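Local coordinates for conserved hypothetical protein (Sulfolobus solfataricus, PDB 2FNA), which binds ADP as an archaeal AAA+ ATPase and probably hydrolyses ATP, though its cellular role is not established, at residues M2-D10 / T247-D255. Sequence-based numbering, arbitrary orientation.
Sequences MLFDTSPKD and TYFGFIYLD. With ADP (adenosine-5'-diphosphate), chain D.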
loop_
_atom_site.group_PDB
_atom_site.type_symbol
_atom_site.label_atom_id
_atom_site.label_comp_id
_atom_site.label_asym_id
_atom_site.label_seq_id
_atom_site.Cartn_x
_atom_site.Cartn_y
_atom_site.Cartn_z
HETATM N N MSE A 2 17.509 -8.264 10.689
HETATM C CA MSE A 2 17.560 -9.637 10.208
HETATM C C MSE A 2 16.374 -9.885 9.295
HETATM O O MSE A 2 15.459 -9.073 9.220
HETATM C CB MSE A 2 17.551 -10.598 11.403
HETATM C CG MSE A 2 16.365 -10.399 12.339
HETATM SE SE MSE A 2 16.425 -11.492 13.960
HETATM C CE MSE A 2 18.151 -10.696 14.841
ATOM N N LEU A 3 16.402 -10.990 8.570
ATOM C CA LEU A 3 15.428 -11.241 7.536
ATOM C C LEU A 3 13.972 -11.259 8.047
ATOM O O LEU A 3 13.053 -10.878 7.343
ATOM C CB LEU A 3 15.737 -12.563 6.862
ATOM C CG LEU A 3 15.043 -12.816 5.531
ATOM C CD1 LEU A 3 15.690 -11.899 4.466
ATOM C CD2 LEU A 3 15.166 -14.288 5.116
ATOM N N PHE A 4 13.779 -11.704 9.276
ATOM C CA PHE A 4 12.439 -11.834 9.838
ATOM C C PHE A 4 11.985 -10.679 10.742
ATOM O O PHE A 4 10.993 -10.823 11.437
ATOM C CB PHE A 4 12.333 -13.149 10.600
ATOM C CG PHE A 4 12.557 -14.374 9.756
ATOM C CD1 PHE A 4 12.139 -14.443 8.441
ATOM C CD2 PHE A 4 13.172 -15.482 10.304
ATOM C CE1 PHE A 4 12.345 -15.586 7.709
ATOM C CE2 PHE A 4 13.361 -16.604 9.575
ATOM C CZ PHE A 4 12.941 -16.657 8.274
ATOM N N ASP A 5 12.676 -9.533 10.746
ATOM C CA ASP A 5 12.151 -8.372 11.470
ATOM C C ASP A 5 10.704 -8.038 11.003
ATOM O O ASP A 5 10.410 -7.935 9.800
ATOM C CB ASP A 5 13.038 -7.128 11.278
ATOM C CG ASP A 5 14.383 -7.246 11.957
ATOM O OD1 ASP A 5 14.547 -8.061 12.898
ATOM O OD2 ASP A 5 15.284 -6.488 11.562
ATOM N N THR A 6 9.807 -7.934 11.965
ATOM C CA THR A 6 8.416 -7.638 11.716
ATOM C C THR A 6 8.213 -6.113 11.769
ATOM O O THR A 6 7.696 -5.556 12.782
ATOM C CB THR A 6 7.490 -8.302 12.791
ATOM O OG1 THR A 6 7.830 -7.779 14.075
ATOM C CG2 THR A 6 7.633 -9.837 12.758
ATOM N N SER A 7 8.710 -5.472 10.730
ATOM C CA SER A 7 8.467 -4.074 10.378
ATOM C C SER A 7 9.011 -3.946 8.931
ATOM O O SER A 7 9.750 -4.839 8.451
ATOM C CB SER A 7 9.105 -3.072 11.364
ATOM O OG SER A 7 10.523 -3.187 11.434
ATOM N N PRO A 8 8.588 -2.909 8.190
ATOM C CA PRO A 8 9.169 -2.759 6.869
ATOM C C PRO A 8 10.702 -2.634 6.890
ATOM O O PRO A 8 11.259 -1.927 7.716
ATOM C CB PRO A 8 8.482 -1.481 6.355
ATOM C CG PRO A 8 7.137 -1.530 7.035
ATOM C CD PRO A 8 7.558 -1.878 8.436
ATOM N N LYS A 9 11.372 -3.335 5.977
ATOM C CA LYS A 9 12.828 -3.344 5.946
ATOM C C LYS A 9 13.271 -2.030 5.359
ATOM O O LYS A 9 12.554 -1.456 4.541
ATOM C CB LYS A 9 13.372 -4.503 5.099
ATOM C CG LYS A 9 12.922 -5.909 5.558
ATOM C CD LYS A 9 13.233 -6.198 7.031
ATOM C CE LYS A 9 13.249 -7.720 7.297
ATOM N NZ LYS A 9 11.889 -8.422 7.209
ATOM N N ASP A 10 14.433 -1.543 5.786
ATOM C CA ASP A 10 15.009 -0.333 5.207
ATOM C C ASP A 10 16.406 -0.558 4.607
ATOM O O ASP A 10 17.008 0.380 4.101
ATOM C CB ASP A 10 15.002 0.812 6.225
ATOM C CG ASP A 10 15.828 0.512 7.487
ATOM O OD1 ASP A 10 16.572 -0.493 7.525
ATOM O OD2 ASP A 10 15.729 1.301 8.447
ATOM N N THR A 247 7.254 -13.825 7.078
ATOM C CA THR A 247 8.165 -13.080 7.951
ATOM C C THR A 247 7.806 -13.220 9.435
ATOM O O THR A 247 8.682 -13.464 10.245
ATOM C CB THR A 247 8.154 -11.576 7.579
ATOM O OG1 THR A 247 8.524 -11.413 6.214
ATOM C CG2 THR A 247 9.132 -10.721 8.437
ATOM N N TYR A 248 6.537 -12.989 9.775
ATOM C CA TYR A 248 6.042 -13.144 11.130
ATOM C C TYR A 248 6.268 -14.582 11.623
ATOM O O TYR A 248 6.826 -14.765 12.654
ATOM C CB TYR A 248 4.548 -12.824 11.173
ATOM C CG TYR A 248 3.979 -12.684 12.567
ATOM C CD1 TYR A 248 4.051 -11.467 13.236
ATOM C CD2 TYR A 248 3.352 -13.751 13.208
ATOM C CE1 TYR A 248 3.522 -11.319 14.528
ATOM C CE2 TYR A 248 2.832 -13.603 14.492
ATOM C CZ TYR A 248 2.917 -12.388 15.146
ATOM O OH TYR A 248 2.404 -12.214 16.464
ATOM N N PHE A 249 5.866 -15.585 10.832
ATOM C CA PHE A 249 6.143 -16.983 11.139
ATOM C C PHE A 249 7.606 -17.209 11.446
ATOM O O PHE A 249 7.945 -17.857 12.406
ATOM C CB PHE A 249 5.770 -17.925 9.984
ATOM C CG PHE A 249 6.325 -19.312 10.173
ATOM C CD1 PHE A 249 5.681 -20.219 11.016
ATOM C CD2 PHE A 249 7.511 -19.695 9.573
ATOM C CE1 PHE A 249 6.199 -21.459 11.244
ATOM C CE2 PHE A 249 8.027 -20.953 9.800
ATOM C CZ PHE A 249 7.368 -21.832 10.652
ATOM N N GLY A 250 8.489 -16.697 10.587
ATOM C CA GLY A 250 9.910 -16.900 10.774
ATOM C C GLY A 250 10.351 -16.293 12.082
ATOM O O GLY A 250 11.114 -16.887 12.815
ATOM N N PHE A 251 9.822 -15.120 12.402
ATOM C CA PHE A 251 10.176 -14.462 13.637
ATOM C C PHE A 251 9.719 -15.309 14.836
ATOM O O PHE A 251 10.508 -15.572 15.749
ATOM C CB PHE A 251 9.586 -13.043 13.714
ATOM C CG PHE A 251 9.982 -12.311 14.979
ATOM C CD1 PHE A 251 9.367 -12.603 16.178
ATOM C CD2 PHE A 251 11.000 -11.377 14.968
ATOM C CE1 PHE A 251 9.767 -11.993 17.379
ATOM C CE2 PHE A 251 11.396 -10.755 16.143
ATOM C CZ PHE A 251 10.764 -11.057 17.352
ATOM N N ILE A 252 8.453 -15.727 14.828
ATOM C CA ILE A 252 7.905 -16.499 15.928
ATOM C C ILE A 252 8.616 -17.824 16.083
ATOM O O ILE A 252 8.923 -18.241 17.205
ATOM C CB ILE A 252 6.374 -16.753 15.793
ATOM C CG1 ILE A 252 5.594 -15.436 15.769
ATOM C CG2 ILE A 252 5.879 -17.602 16.941
ATOM C CD1 ILE A 252 5.813 -14.571 16.968
ATOM N N TYR A 253 8.867 -18.521 14.972
ATOM C CA TYR A 253 9.566 -19.806 15.082
ATOM C C TYR A 253 10.965 -19.641 15.668
ATOM O O TYR A 253 11.420 -20.459 16.427
ATOM C CB TYR A 253 9.671 -20.523 13.727
ATOM C CG TYR A 253 10.294 -21.887 13.912
ATOM C CD1 TYR A 253 9.524 -22.974 14.272
ATOM C CD2 TYR A 253 11.676 -22.077 13.767
ATOM C CE1 TYR A 253 10.099 -24.223 14.499
ATOM C CE2 TYR A 253 12.244 -23.317 13.961
ATOM C CZ TYR A 253 11.450 -24.385 14.322
ATOM O OH TYR A 253 12.008 -25.627 14.538
ATOM N N LEU A 254 11.666 -18.582 15.298
ATOM C CA LEU A 254 12.977 -18.329 15.882
ATOM C C LEU A 254 12.866 -18.066 17.365
ATOM O O LEU A 254 13.720 -18.436 18.163
ATOM C CB LEU A 254 13.645 -17.145 15.174
ATOM C CG LEU A 254 14.219 -17.384 13.771
ATOM C CD1 LEU A 254 14.984 -16.162 13.335
ATOM C CD2 LEU A 254 15.118 -18.595 13.718
ATOM N N ASP A 255 11.769 -17.456 17.748
ATOM C CA ASP A 255 11.602 -17.069 19.117
ATOM C C ASP A 255 11.217 -18.241 19.987
ATOM O O ASP A 255 11.571 -18.278 21.148
ATOM C CB ASP A 255 10.529 -15.988 19.225
ATOM C CG ASP A 255 10.532 -15.337 20.566
ATOM O OD1 ASP A 255 11.635 -14.917 21.008
ATOM O OD2 ASP A 255 9.458 -15.300 21.187
HETATM P PB ADP D . 3.473 -3.587 2.175
HETATM O O1B ADP D . 3.434 -4.117 0.778
HETATM O O2B ADP D . 2.207 -3.939 2.950
HETATM O O3B ADP D . 3.929 -2.178 2.350
HETATM P PA ADP D . 5.786 -4.171 3.918
HETATM O O1A ADP D . 6.982 -3.516 3.307
HETATM O O2A ADP D . 5.216 -3.372 5.015
HETATM O O3A ADP D . 4.602 -4.585 2.881
HETATM O "O5'" ADP D . 6.234 -5.645 4.305
HETATM C "C5'" ADP D . 5.410 -6.522 5.092
HETATM C "C4'" ADP D . 6.286 -7.355 6.025
HETATM O "O4'" ADP D . 6.980 -8.369 5.323
HETATM C "C3'" ADP D . 7.353 -6.583 6.737
HETATM O "O3'" ADP D . 7.619 -7.271 7.977
HETATM C "C2'" ADP D . 8.572 -6.730 5.853
HETATM O "O2'" ADP D . 9.791 -6.616 6.572
HETATM C "C1'" ADP D . 8.377 -8.137 5.360
HETATM N N9 ADP D . 8.859 -8.407 4.010
HETATM C C8 ADP D . 8.132 -8.307 2.877
HETATM N N7 ADP D . 8.854 -8.696 1.827
HETATM C C5 ADP D . 10.083 -9.034 2.286
HETATM C C6 ADP D . 11.349 -9.542 1.714
HETATM N N6 ADP D . 11.464 -9.744 0.385
HETATM N N1 ADP D . 12.389 -9.804 2.556
HETATM C C2 ADP D . 12.294 -9.624 3.887
HETATM N N3 ADP D . 11.174 -9.173 4.477
HETATM C C4 ADP D . 10.070 -8.879 3.736
#
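The adenosine end of the ADP pocket in this AAA+ ATPase is walled by the N-terminal loop 2-10 where it packs against helix 243-256, with Phe4 and Thr247 at the junction. The Phe4 ring lies flat on the helix backbone in a CH-pi contact, Gly250 CA sitting 3.6 Å from the ring centroid and 13° off its normal; the lack of a side chain at Gly250 lets the ring come down this far. Leu254 CD1 closes the ring edge, 3.6 Å from Phe4 CD2. Thr247 turns CG2 into the loop, 3.4 Å from Asp5 O, because that methyl stands anti to the backbone N, while OG1 bonds back to Pro243 O and also touches the ribose. Farther out, Thr6 CG2 rests on Phe251 CB at 3.9 Å. Lys9, bent at chi2 (-55°) and chi4 (-69°), sets NZ among four acceptors that must share its three N-H groups: Leu3 O at 2.7 Å, Asp5 O, and ADP O2' and N3, the last at 2.9 Å. Asp5 O receives it on an in-plane lone pair, whereas Leu3 O is met from above the carbonyl plane. A methionine in place of Lys9 would probably leave both loop carbonyls, the ribose O2' and adenine N3 without their shared donor. Ser7 O takes the ribose O2' hydroxyl at 2.6 Å. Helix 211-225 flanks the junction through Phe217 and Phe222, the latter edge-to-face with Phe4, while Pro8 leads the loop onto helix 43-54, which begins within the probable P-loop.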